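PDB 4GL8: oligopeptide ABC transporter OppAIV from Borrelia burgdorferi B31, which probably binds oligopeptides outside the cytoplasmic membrane and delivers them to a membrane permease for uptake. Local coordinates for residues T436-F441 / K480-I485; N413-G418 / S425-D430; A261-V266 / F520-I525; V57-L62 / V220-N225. One frame throughout, in Å; residues are numbered along the deposited sequence.

The four contacts form two touching pairs. Contacts 3 and 4, whose centres are about 13 Å apart, meet through Q59: its NE2 lies 2.8 Å from F520 O, a probable hydrogen bond that ties 57-62 to 520-525. Contacts 1 and 2, about 15 Å apart between centres, meet where T436 OG1 lies 3.1 Å from D430 N, as the chain passes from strand 422-428 into helix 435-438. Contact 1 lies across the chain's centre from contacts 3 and 4, with centres at least 31 Å away. Along the sequence contact 4 closes first, whereas contact 3 spans contacts 1 and 2, bringing the C-terminal region back to strand 261-263. Contact 2 touches the bound peptide directly.

Contact 1. Residues T436-F441 / K480-I485; sequences TFLSIF and KAEAII
Helix-to-helix packing joins the short helix 435-438 and the residues that follow, to F441, to the long helix 471-489, with L438 and F441 on one side and E482 and I485 on the other. On each side the two residues are about one turn apart; on the first, F441 N closes that turn on L438 O at 3.3 Å. The methyl CD1 of I485 is the common point of contact: it lies 3.9 Å from CD2 of the F441 ring and 4.1 Å from CD2 of L438. It gets there because CG1 of I485 sits between the backbone N and the carbonyl carbon (chi1 64°), from where the branch extends straight to its terminal methyl. CD2 of L438 also rests on the stem of E482, 4.1 Å from E482 CB, the two side chains running roughly perpendicular to each other. Beyond CG the glutamate stays extended and carries its charge past the leucine. There OE1 forms a salt bridge with R332 and a hydrogen bond with the backbone N of A333, while OE2 is hydrogen-bonded to the hydroxyls of Y340 and Y342. Y458, from helix 456-466, packs against both F441 and I485, and F494, from strand 492-504, meets the F441 ring. E482 therefore works in two ways: its methylene groups serve as apolar surface for the helix interface, and its buried carboxylate, held by several partners, probably stays ionised beside the arginine.

Contact 2. Residues N413-G418 / S425-D430; sequences NSRVNG and SGWSGD
The guanidinium group of R415 has S425 CB over one face, 3.8 Å above the plane and centred on it, while G426 O approaches at its edge. That oxygen lies almost in the guanidinium plane and receives two hydrogen bonds end-on, from R415 NH2 at 3.0 Å and from R415 NH1 at 3.2 Å. NH1 points at a lone pair of G426 O, in the carbonyl plane; NH2 comes in tilted by 28° from it. The indole of W427 turns an edge to the same group, its CE3 being 4.2 Å from R415 NH2. A bend at chi3 (66°) turns the end of the arginine toward the strand. Helix 408-417 ends in a Schellman motif at G418, with positive phi, and is followed by strand 422-428, whose axis runs nearly perpendicular to the helix. Further bonds fix the rotation of the guanidinium, as NH2 also reaches F448 O and NH1 the hydroxyl of Y411, while S425 OG pairs with S292 OG. The site borders the bound peptide. R415 packs on one of its modified side chains and W427 on its backbone, S428 forms backbone hydrogen bonds to it, and D430 OD1 is hydrogen-bonded to its backbone.

Contact 3. Residues A261-V266 / F520-I525; sequences AIFKNV and FNLSEI
F263 meets F520 and L522 chiefly with the CE2 corner of its ring, CE2 lying 3.9 Å from CD2 of F520 and 4.2 Å from CD2 of L522. The leucine methyl comes in at the edge of the F263 ring, near its plane. The two phenylalanine rings are set obliquely, with centroids 5.4 Å apart and planes at 60°. Both partners enter from the opposite direction and pass alongside F263. In the next shell, W512 stacks on F263 and also meets F520, while Y502 packs against F520 and turns edge-to-face with F263, so four aromatic rings form one cluster. Strand 261-263 holds F263 in place, being bonded to strand 31-35 on one side and to strand 492-504 on the other. The loop carrying F520 and L522 is kept in shape by a short 3-10 turn, in which E524 N reaches N521 O at 3.1 Å and I525 N reaches L522 O at 3.1 Å. Q59 OE1 accepts from L522 N here, and E524 forms a salt bridge with R75. No hydrogen bond crosses between the two segments. What joins them is aromatic and aliphatic carbon, and the polar bonds that hold the two backbones are made elsewhere, with neighbouring strands and within the loop itself.

Contact 4. Residues V57-L62 / V220-N225; sequences VSQMFL and VVLEKN
M60 and L222 are brought together by a methionine in which chi1 of -57°, followed by an extended chi2 (-167°), carries SD to the leucine, and by a leucine whose CG lies anti to its carbonyl carbon (chi1 -82°). The sulfur then sits 4.1 Å from L222 CG and 4.2 Å from L222 CD1, with the two side chains crossing at nearly 90°. The other leucine methyl, CD2, rests 3.9 Å from CB of Q59, so one branched side chain occupies the angle between two consecutive residues. Only the start of Q59 takes part: its bent chain carries the amide off to the backbone of the loop 520-525. The backbone turn after helix 51-57 is held by V57 O, which accepts from both M60 N and F61 N, each at 2.9 Å. Backbone bonds then join this loop to F209 at the start of strand 209-215, through Q59, and to G207 just before it, through M60. That strand is the antiparallel neighbour of strand 219-224, which carries L222, and F209 and F241 pack beside the leucine from the two flanking strands. Sulfur, methyl and methylene groups thus meet in a buried spot, with no polar bond from one segment to the other.

Contact 1. Residues T436-F441 / K480-I485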
loop_
_atom_site.group_PDB
_atom_site.type_symbol
_atom_site.label_atom_id
_atom_site.label_comp_id
_atom_site.label_asym_id
_atom_site.label_seq_id
_atom_site.Cartn_x
_atom_site.Cartn_y
_atom_site.Cartn_z
ATOM N N THR A 436 1.783 -3.145 10.082
ATOM C CA THR A 436 1.127 -2.531 8.942
ATOM C C THR A 436 0.121 -3.526 8.359
ATOM O O THR A 436 -0.977 -3.143 7.960
ATOM C CB THR A 436 2.105 -2.027 7.860
ATOM O OG1 THR A 436 1.348 -1.360 6.842
ATOM C CG2 THR A 436 2.851 -3.153 7.233
ATOM N N PHE A 437 0.463 -4.806 8.384
ATOM C CA PHE A 437 -0.488 -5.856 7.986
ATOM C C PHE A 437 -1.529 -6.241 9.030
ATOM O O PHE A 437 -2.705 -6.433 8.716
ATOM C CB PHE A 437 0.296 -7.081 7.592
ATOM C CG PHE A 437 1.042 -6.901 6.327
ATOM C CD1 PHE A 437 2.345 -6.416 6.334
ATOM C CD2 PHE A 437 0.416 -7.153 5.109
ATOM C CE1 PHE A 437 3.000 -6.199 5.148
ATOM C CE2 PHE A 437 1.097 -6.968 3.918
ATOM C CZ PHE A 437 2.379 -6.490 3.936
ATOM N N LEU A 438 -1.114 -6.406 10.273
ATOM C CA LEU A 438 -2.048 -6.893 11.286
ATOM C C LEU A 438 -3.086 -5.823 11.634
ATOM O O LEU A 438 -4.227 -6.124 11.988
ATOM C CB LEU A 438 -1.283 -7.341 12.515
ATOM C CG LEU A 438 -0.348 -8.505 12.218
ATOM C CD1 LEU A 438 0.453 -8.796 13.470
ATOM C CD2 LEU A 438 -1.151 -9.720 11.765
ATOM N N SER A 439 -2.706 -4.576 11.444
ATOM C CA SER A 439 -3.588 -3.458 11.680
ATOM C C SER A 439 -4.883 -3.424 10.842
ATOM O O SER A 439 -5.889 -2.891 11.302
ATOM C CB SER A 439 -2.824 -2.168 11.393
ATOM O OG SER A 439 -3.524 -1.133 12.017
ATOM N N ILE A 440 -4.847 -3.937 9.602
ATOM C CA ILE A 440 -6.015 -3.870 8.720
ATOM C C ILE A 440 -7.136 -4.798 9.129
ATOM O O ILE A 440 -8.276 -4.624 8.720
ATOM C CB ILE A 440 -5.657 -4.047 7.235
ATOM C CG1 ILE A 440 -5.109 -5.457 6.967
ATOM C CG2 ILE A 440 -4.652 -2.962 6.864
ATOM C CD1 ILE A 440 -4.916 -5.800 5.507
ATOM N N PHE A 441 -6.818 -5.754 9.981
ATOM C CA PHE A 441 -7.829 -6.625 10.586
ATOM C C PHE A 441 -8.337 -6.154 11.968
ATOM O O PHE A 441 -9.215 -6.812 12.541
ATOM C CB PHE A 441 -7.289 -8.070 10.624
ATOM C CG PHE A 441 -7.140 -8.684 9.244
ATOM C CD1 PHE A 441 -8.200 -9.308 8.634
ATOM C CD2 PHE A 441 -5.954 -8.608 8.568
ATOM C CE1 PHE A 441 -8.072 -9.865 7.384
ATOM C CE2 PHE A 441 -5.818 -9.147 7.312
ATOM C CZ PHE A 441 -6.894 -9.758 6.711
ATOM N N LYS A 480 0.456 -14.472 18.469
ATOM C CA LYS A 480 -0.876 -14.919 18.940
ATOM C C LYS A 480 -2.031 -14.185 18.222
ATOM O O LYS A 480 -3.044 -14.768 17.927
ATOM C CB LYS A 480 -1.025 -14.793 20.478
ATOM N N ALA A 481 -1.877 -12.908 17.915
ATOM C CA ALA A 481 -2.921 -12.191 17.143
ATOM C C ALA A 481 -3.046 -12.747 15.703
ATOM O O ALA A 481 -4.132 -13.074 15.216
ATOM C CB ALA A 481 -2.637 -10.698 17.124
ATOM N N GLU A 482 -1.922 -12.897 15.039
ATOM C CA GLU A 482 -1.913 -13.442 13.697
ATOM C C GLU A 482 -2.510 -14.848 13.650
ATOM O O GLU A 482 -3.202 -15.182 12.688
ATOM C CB GLU A 482 -0.493 -13.486 13.111
ATOM C CG GLU A 482 -0.525 -13.793 11.623
ATOM C CD GLU A 482 0.827 -13.790 10.938
ATOM O OE1 GLU A 482 0.804 -13.838 9.691
ATOM O OE2 GLU A 482 1.887 -13.792 11.631
ATOM N N ALA A 483 -2.223 -15.678 14.654
ATOM C CA ALA A 483 -2.758 -17.035 14.682
ATOM C C ALA A 483 -4.271 -17.032 14.675
ATOM O O ALA A 483 -4.862 -17.933 14.117
ATOM C CB ALA A 483 -2.267 -17.807 15.895
ATOM N N ILE A 484 -4.894 -16.035 15.300
ATOM C CA ILE A 484 -6.352 -15.944 15.326
ATOM C C ILE A 484 -6.910 -15.745 13.919
ATOM O O ILE A 484 -7.857 -16.417 13.535
ATOM C CB ILE A 484 -6.853 -14.801 16.250
ATOM C CG1 ILE A 484 -6.567 -15.110 17.720
ATOM C CG2 ILE A 484 -8.336 -14.552 16.071
ATOM C CD1 ILE A 484 -6.771 -13.907 18.598
ATOM N N ILE A 485 -6.356 -14.815 13.156
ATOM C CA ILE A 485 -6.825 -14.625 11.769
ATOM C C ILE A 485 -6.399 -15.732 10.787
ATOM O O ILE A 485 -7.196 -16.119 9.950
ATOM C CB ILE A 485 -6.505 -13.229 11.211
ATOM C CG1 ILE A 485 -5.006 -12.991 11.105
ATOM C CG2 ILE A 485 -7.205 -12.183 12.086
ATOM C CD1 ILE A 485 -4.644 -11.565 10.740
#

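Contact 2. Residues N413-G418 / S425-D430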
loop_
_atom_site.group_PDB
_atom_site.type_symbol
_atom_site.label_atom_id
_atom_site.label_comp_id
_atom_site.label_asym_id
_atom_site.label_seq_id
_atom_site.Cartn_x
_atom_site.Cartn_y
_atom_site.Cartn_z
ATOM N N ASN A 413 -13.140 1.926 -4.157
ATOM C CA ASN A 413 -14.400 2.313 -3.526
ATOM C C ASN A 413 -15.145 1.086 -3.027
ATOM O O ASN A 413 -15.718 1.122 -1.972
ATOM C CB ASN A 413 -15.275 3.092 -4.501
ATOM C CG ASN A 413 -16.646 3.358 -3.948
ATOM O OD1 ASN A 413 -16.852 4.369 -3.300
ATOM N ND2 ASN A 413 -17.583 2.424 -4.144
ATOM N N SER A 414 -15.089 -0.016 -3.774
ATOM C CA SER A 414 -15.774 -1.235 -3.367
ATOM C C SER A 414 -15.163 -1.832 -2.084
ATOM O O SER A 414 -15.887 -2.258 -1.181
ATOM C CB SER A 414 -15.775 -2.288 -4.495
ATOM O OG SER A 414 -16.550 -1.874 -5.601
ATOM N N ARG A 415 -13.835 -1.873 -2.016
ATOM C CA ARG A 415 -13.163 -2.432 -0.853
ATOM C C ARG A 415 -13.473 -1.611 0.411
ATOM O O ARG A 415 -13.890 -2.155 1.444
ATOM C CB ARG A 415 -11.651 -2.533 -1.114
ATOM C CG ARG A 415 -11.269 -3.870 -1.716
ATOM C CD ARG A 415 -9.776 -4.078 -1.850
ATOM N NE ARG A 415 -9.055 -4.153 -0.577
ATOM C CZ ARG A 415 -7.751 -4.375 -0.495
ATOM N NH1 ARG A 415 -7.056 -4.563 -1.604
ATOM N NH2 ARG A 415 -7.140 -4.430 0.682
ATOM N N VAL A 416 -13.306 -0.300 0.279
ATOM C CA VAL A 416 -13.492 0.631 1.368
ATOM C C VAL A 416 -14.932 0.677 1.898
ATOM O O VAL A 416 -15.124 0.817 3.078
ATOM C CB VAL A 416 -13.006 2.029 0.941
ATOM C CG1 VAL A 416 -13.551 3.127 1.838
ATOM C CG2 VAL A 416 -11.491 2.039 0.920
ATOM N N ASN A 417 -15.923 0.531 1.032
ATOM C CA ASN A 417 -17.334 0.686 1.434
ATOM C C ASN A 417 -18.023 -0.659 1.634
ATOM O O ASN A 417 -19.170 -0.713 1.989
ATOM C CB ASN A 417 -18.090 1.514 0.379
ATOM C CG ASN A 417 -17.580 2.935 0.296
ATOM O OD1 ASN A 417 -17.138 3.423 -0.757
ATOM N ND2 ASN A 417 -17.593 3.590 1.417
ATOM N N GLY A 418 -17.298 -1.746 1.411
ATOM C CA GLY A 418 -17.842 -3.076 1.646
ATOM C C GLY A 418 -18.769 -3.541 0.539
ATOM O O GLY A 418 -19.580 -4.444 0.751
ATOM N N SER A 425 -7.865 -9.014 -3.122
ATOM C CA SER A 425 -7.423 -8.014 -2.177
ATOM C C SER A 425 -5.933 -8.196 -1.931
ATOM O O SER A 425 -5.232 -8.739 -2.771
ATOM C CB SER A 425 -8.300 -8.160 -0.916
ATOM O OG SER A 425 -8.074 -7.154 0.019
ATOM N N GLY A 426 -5.450 -7.806 -0.760
ATOM C CA GLY A 426 -4.026 -7.775 -0.498
ATOM C C GLY A 426 -3.599 -6.388 -0.061
ATOM O O GLY A 426 -4.385 -5.434 -0.122
ATOM N N TRP A 427 -2.335 -6.289 0.342
ATOM C CA TRP A 427 -1.870 -5.140 1.053
ATOM C C TRP A 427 -0.408 -5.012 0.812
ATOM O O TRP A 427 0.315 -5.977 0.856
ATOM C CB TRP A 427 -2.116 -5.319 2.540
ATOM C CG TRP A 427 -1.932 -4.099 3.365
ATOM C CD1 TRP A 427 -0.969 -3.889 4.319
ATOM C CD2 TRP A 427 -2.743 -2.919 3.347
ATOM N NE1 TRP A 427 -1.128 -2.653 4.888
ATOM C CE2 TRP A 427 -2.221 -2.042 4.317
ATOM C CE3 TRP A 427 -3.874 -2.535 2.624
ATOM C CZ2 TRP A 427 -2.796 -0.789 4.585
ATOM C CZ3 TRP A 427 -4.438 -1.281 2.867
ATOM C CH2 TRP A 427 -3.900 -0.427 3.838
ATOM N N SER A 428 0.005 -3.800 0.536
ATOM C CA SER A 428 1.396 -3.474 0.454
ATOM C C SER A 428 1.741 -2.714 1.729
ATOM O O SER A 428 1.066 -1.733 2.081
ATOM C CB SER A 428 1.658 -2.662 -0.827
ATOM O OG SER A 428 2.559 -1.617 -0.575
ATOM N N GLY A 429 2.760 -3.201 2.434
ATOM C CA GLY A 429 3.252 -2.620 3.679
ATOM C C GLY A 429 3.601 -1.151 3.553
ATOM O O GLY A 429 4.220 -0.718 2.571
ATOM N N ASP A 430 3.157 -0.380 4.534
ATOM C CA ASP A 430 3.365 1.049 4.556
ATOM C C ASP A 430 4.579 1.397 5.399
ATOM O O ASP A 430 5.004 2.531 5.377
ATOM C CB ASP A 430 2.120 1.738 5.127
ATOM C CG ASP A 430 0.860 1.502 4.267
ATOM O OD1 ASP A 430 0.961 1.517 3.009
ATOM O OD2 ASP A 430 -0.227 1.316 4.868
#

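Contact 3. Residues A261-V266 / F520-I525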
loop_
_atom_site.group_PDB
_atom_site.type_symbol
_atom_site.label_atom_id
_atom_site.label_comp_id
_atom_site.label_asym_id
_atom_site.label_seq_id
_atom_site.Cartn_x
_atom_site.Cartn_y
_atom_site.Cartn_z
ATOM N N ALA A 261 10.033 1.686 -19.421
ATOM C CA ALA A 261 9.826 0.725 -18.342
ATOM C C ALA A 261 8.385 0.340 -18.158
ATOM O O ALA A 261 7.477 1.104 -18.494
ATOM C CB ALA A 261 10.358 1.286 -17.035
ATOM N N ILE A 262 8.181 -0.845 -17.597
ATOM C CA ILE A 262 6.875 -1.318 -17.177
ATOM C C ILE A 262 7.015 -1.869 -15.754
ATOM O O ILE A 262 7.739 -2.839 -15.526
ATOM C CB ILE A 262 6.337 -2.418 -18.118
ATOM C CG1 ILE A 262 6.175 -1.889 -19.533
ATOM C CG2 ILE A 262 4.970 -2.897 -17.668
ATOM C CD1 ILE A 262 5.704 -2.927 -20.534
ATOM N N PHE A 263 6.328 -1.262 -14.794
ATOM C CA PHE A 263 6.420 -1.698 -13.398
ATOM C C PHE A 263 5.235 -2.593 -13.102
ATOM O O PHE A 263 4.097 -2.174 -13.215
ATOM C CB PHE A 263 6.442 -0.490 -12.444
ATOM C CG PHE A 263 7.759 0.263 -12.413
ATOM C CD1 PHE A 263 8.804 -0.033 -13.306
ATOM C CD2 PHE A 263 7.947 1.297 -11.492
ATOM C CE1 PHE A 263 10.004 0.659 -13.246
ATOM C CE2 PHE A 263 9.145 1.988 -11.434
ATOM C CZ PHE A 263 10.175 1.678 -12.315
ATOM N N LYS A 264 5.521 -3.849 -12.788
ATOM C CA LYS A 264 4.514 -4.795 -12.287
ATOM C C LYS A 264 3.552 -5.302 -13.374
ATOM O O LYS A 264 3.290 -6.506 -13.438
ATOM C CB LYS A 264 3.724 -4.206 -11.095
ATOM C CG LYS A 264 4.551 -3.948 -9.841
ATOM C CD LYS A 264 3.792 -3.119 -8.793
ATOM C CE LYS A 264 2.640 -3.877 -8.129
ATOM N NZ LYS A 264 3.039 -4.651 -6.907
ATOM N N ASN A 265 3.074 -4.409 -14.242
ATOM C CA ASN A 265 2.027 -4.735 -15.218
ATOM C C ASN A 265 2.552 -5.461 -16.469
ATOM O O ASN A 265 2.303 -5.028 -17.596
ATOM C CB ASN A 265 1.290 -3.439 -15.632
ATOM C CG ASN A 265 0.058 -3.698 -16.503
ATOM O OD1 ASN A 265 -0.676 -4.664 -16.279
ATOM N ND2 ASN A 265 -0.172 -2.830 -17.507
ATOM N N VAL A 266 3.274 -6.556 -16.272
ATOM C CA VAL A 266 3.809 -7.351 -17.391
ATOM C C VAL A 266 2.817 -8.426 -17.869
ATOM O O VAL A 266 1.888 -8.772 -17.157
ATOM C CB VAL A 266 5.131 -8.021 -17.016
ATOM C CG1 VAL A 266 6.133 -6.963 -16.598
ATOM C CG2 VAL A 266 4.931 -9.057 -15.906
ATOM N N PHE A 520 10.438 4.023 -4.707
ATOM C CA PHE A 520 11.288 4.482 -5.790
ATOM C C PHE A 520 11.401 5.979 -5.900
ATOM O O PHE A 520 10.397 6.686 -5.796
ATOM C CB PHE A 520 10.784 3.952 -7.127
ATOM C CG PHE A 520 10.615 2.478 -7.149
ATOM C CD1 PHE A 520 11.670 1.640 -6.797
ATOM C CD2 PHE A 520 9.404 1.913 -7.500
ATOM C CE1 PHE A 520 11.519 0.270 -6.803
ATOM C CE2 PHE A 520 9.264 0.546 -7.513
ATOM C CZ PHE A 520 10.320 -0.273 -7.170
ATOM N N ASN A 521 12.631 6.423 -6.168
ATOM C CA ASN A 521 12.959 7.814 -6.479
ATOM C C ASN A 521 13.444 7.907 -7.935
ATOM O O ASN A 521 14.653 7.727 -8.258
ATOM C CB ASN A 521 14.035 8.325 -5.523
ATOM C CG ASN A 521 14.204 9.832 -5.581
ATOM O OD1 ASN A 521 13.976 10.498 -6.616
ATOM N ND2 ASN A 521 14.615 10.383 -4.461
ATOM N N LEU A 522 12.490 8.158 -8.822
ATOM C CA LEU A 522 12.771 8.156 -10.236
ATOM C C LEU A 522 13.623 9.376 -10.626
ATOM O O LEU A 522 14.204 9.377 -11.684
ATOM C CB LEU A 522 11.474 8.082 -11.047
ATOM C CG LEU A 522 10.552 6.898 -10.729
ATOM C CD1 LEU A 522 9.284 6.989 -11.556
ATOM C CD2 LEU A 522 11.221 5.562 -10.966
ATOM N N SER A 523 13.711 10.396 -9.768
ATOM C CA SER A 523 14.602 11.543 -10.024
ATOM C C SER A 523 16.080 11.170 -10.033
ATOM O O SER A 523 16.890 11.947 -10.526
ATOM C CB SER A 523 14.407 12.661 -9.013
ATOM O OG SER A 523 15.088 12.356 -7.818
ATOM N N GLU A 524 16.425 10.008 -9.465
ATOM C CA GLU A 524 17.799 9.518 -9.477
ATOM C C GLU A 524 18.140 8.788 -10.780
ATOM O O GLU A 524 19.285 8.331 -10.956
ATOM C CB GLU A 524 18.054 8.616 -8.269
ATOM C CG GLU A 524 17.987 9.401 -6.962
ATOM C CD GLU A 524 18.461 8.617 -5.749
ATOM O OE1 GLU A 524 18.807 7.413 -5.909
ATOM O OE2 GLU A 524 18.471 9.208 -4.633
ATOM N N ILE A 525 17.174 8.673 -11.699
ATOM C CA ILE A 525 17.465 8.060 -12.990
ATOM C C ILE A 525 18.358 8.987 -13.817
ATOM O O ILE A 525 18.136 10.208 -13.852
ATOM C CB ILE A 525 16.185 7.670 -13.752
ATOM C CG1 ILE A 525 15.588 6.405 -13.113
ATOM C CG2 ILE A 525 16.494 7.422 -15.227
ATOM C CD1 ILE A 525 14.181 6.068 -13.548
#

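Contact 4. Residues V57-L62 / V220-N225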
loop_
_atom_site.group_PDB
_atom_site.type_symbol
_atom_site.label_atom_id
_atom_site.label_comp_id
_atom_site.label_asym_id
_atom_site.label_seq_id
_atom_site.Cartn_x
_atom_site.Cartn_y
_atom_site.Cartn_z
ATOM N N VAL A 57 2.783 10.183 -6.282
ATOM C CA VAL A 57 2.870 11.307 -5.361
ATOM C C VAL A 57 4.233 11.383 -4.689
ATOM O O VAL A 57 4.709 12.463 -4.377
ATOM C CB VAL A 57 1.761 11.228 -4.280
ATOM C CG1 VAL A 57 2.307 11.116 -2.869
ATOM C CG2 VAL A 57 0.861 12.407 -4.363
ATOM N N SER A 58 4.845 10.231 -4.458
ATOM C CA SER A 58 6.157 10.179 -3.863
ATOM C C SER A 58 7.213 10.829 -4.778
ATOM O O SER A 58 8.261 11.255 -4.274
ATOM C CB SER A 58 6.517 8.734 -3.477
ATOM O OG SER A 58 6.809 7.965 -4.663
ATOM N N GLN A 59 6.927 10.973 -6.090
ATOM C CA GLN A 59 7.849 11.666 -6.988
ATOM C C GLN A 59 7.693 13.173 -6.920
ATOM O O GLN A 59 8.501 13.890 -7.496
ATOM C CB GLN A 59 7.699 11.225 -8.443
ATOM C CG GLN A 59 7.567 9.733 -8.653
ATOM C CD GLN A 59 8.682 8.957 -7.987
ATOM O OE1 GLN A 59 9.860 9.251 -8.175
ATOM N NE2 GLN A 59 8.311 7.969 -7.177
ATOM N N MET A 60 6.676 13.649 -6.195
ATOM C CA MET A 60 6.364 15.050 -6.166
ATOM C C MET A 60 6.445 15.675 -4.802
ATOM O O MET A 60 6.727 16.840 -4.730
ATOM C CB MET A 60 4.983 15.296 -6.733
ATOM C CG MET A 60 4.845 14.769 -8.135
ATOM S SD MET A 60 3.383 15.365 -8.971
ATOM C CE MET A 60 2.137 14.344 -8.230
ATOM N N PHE A 61 6.178 14.912 -3.746
ATOM C CA PHE A 61 6.117 15.433 -2.382
ATOM C C PHE A 61 7.142 14.735 -1.503
ATOM O O PHE A 61 7.122 13.515 -1.332
ATOM C CB PHE A 61 4.694 15.302 -1.805
ATOM C CG PHE A 61 3.683 16.134 -2.541
ATOM C CD1 PHE A 61 3.058 15.642 -3.681
ATOM C CD2 PHE A 61 3.423 17.428 -2.152
ATOM C CE1 PHE A 61 2.175 16.440 -4.397
ATOM C CE2 PHE A 61 2.539 18.219 -2.856
ATOM C CZ PHE A 61 1.918 17.730 -3.992
ATOM N N LEU A 62 8.031 15.555 -0.956
ATOM C CA LEU A 62 9.042 15.146 -0.001
ATOM C C LEU A 62 8.435 15.027 1.395
ATOM O O LEU A 62 7.779 15.946 1.868
ATOM C CB LEU A 62 10.132 16.199 0.001
ATOM C CG LEU A 62 11.498 15.821 0.526
ATOM C CD1 LEU A 62 12.058 14.627 -0.259
ATOM C CD2 LEU A 62 12.396 17.060 0.404
ATOM N N VAL A 220 -0.121 10.849 -16.994
ATOM C CA VAL A 220 0.198 11.838 -15.970
ATOM C C VAL A 220 1.616 12.290 -16.332
ATOM O O VAL A 220 2.522 11.478 -16.372
ATOM C CB VAL A 220 0.140 11.233 -14.550
ATOM C CG1 VAL A 220 0.299 12.307 -13.490
ATOM C CG2 VAL A 220 -1.153 10.461 -14.345
ATOM N N VAL A 221 1.782 13.572 -16.628
ATOM C CA VAL A 221 3.066 14.122 -17.026
ATOM C C VAL A 221 3.624 14.956 -15.892
ATOM O O VAL A 221 2.994 15.926 -15.428
ATOM C CB VAL A 221 2.958 14.967 -18.304
ATOM C CG1 VAL A 221 4.342 15.352 -18.820
ATOM C CG2 VAL A 221 2.187 14.205 -19.389
ATOM N N LEU A 222 4.801 14.557 -15.443
ATOM C CA LEU A 222 5.556 15.295 -14.443
ATOM C C LEU A 222 6.684 16.063 -15.110
ATOM O O LEU A 222 7.274 15.579 -16.074
ATOM C CB LEU A 222 6.155 14.336 -13.424
ATOM C CG LEU A 222 5.297 13.826 -12.267
ATOM C CD1 LEU A 222 3.876 13.546 -12.695
ATOM C CD2 LEU A 222 5.932 12.603 -11.607
ATOM N N GLU A 223 7.006 17.252 -14.592
ATOM C CA GLU A 223 8.191 17.947 -15.059
ATOM C C GLU A 223 9.094 18.339 -13.896
ATOM O O GLU A 223 8.624 18.560 -12.764
ATOM C CB GLU A 223 7.838 19.148 -15.938
ATOM C CG GLU A 223 7.437 20.417 -15.193
ATOM C CD GLU A 223 6.861 21.524 -16.104
ATOM O OE1 GLU A 223 5.842 22.126 -15.705
ATOM O OE2 GLU A 223 7.400 21.794 -17.198
ATOM N N LYS A 224 10.390 18.448 -14.187
ATOM C CA LYS A 224 11.380 18.827 -13.182
ATOM C C LYS A 224 10.935 20.087 -12.445
ATOM O O LYS A 224 10.507 21.062 -13.091
ATOM C CB LYS A 224 12.761 19.072 -13.815
ATOM C CG LYS A 224 13.838 19.448 -12.799
ATOM C CD LYS A 224 15.248 19.456 -13.365
ATOM C CE LYS A 224 16.179 20.054 -12.335
ATOM N NZ LYS A 224 17.622 19.962 -12.697
ATOM N N ASN A 225 11.021 20.031 -11.104
ATOM C CA ASN A 225 10.776 21.177 -10.225
ATOM C C ASN A 225 12.105 21.792 -9.807
ATOM O O ASN A 225 12.860 21.193 -9.048
ATOM C CB ASN A 225 9.986 20.752 -8.993
ATOM C CG ASN A 225 10.036 21.785 -7.870
ATOM O OD1 ASN A 225 10.175 22.966 -8.111
ATOM N ND2 ASN A 225 9.933 21.322 -6.635
#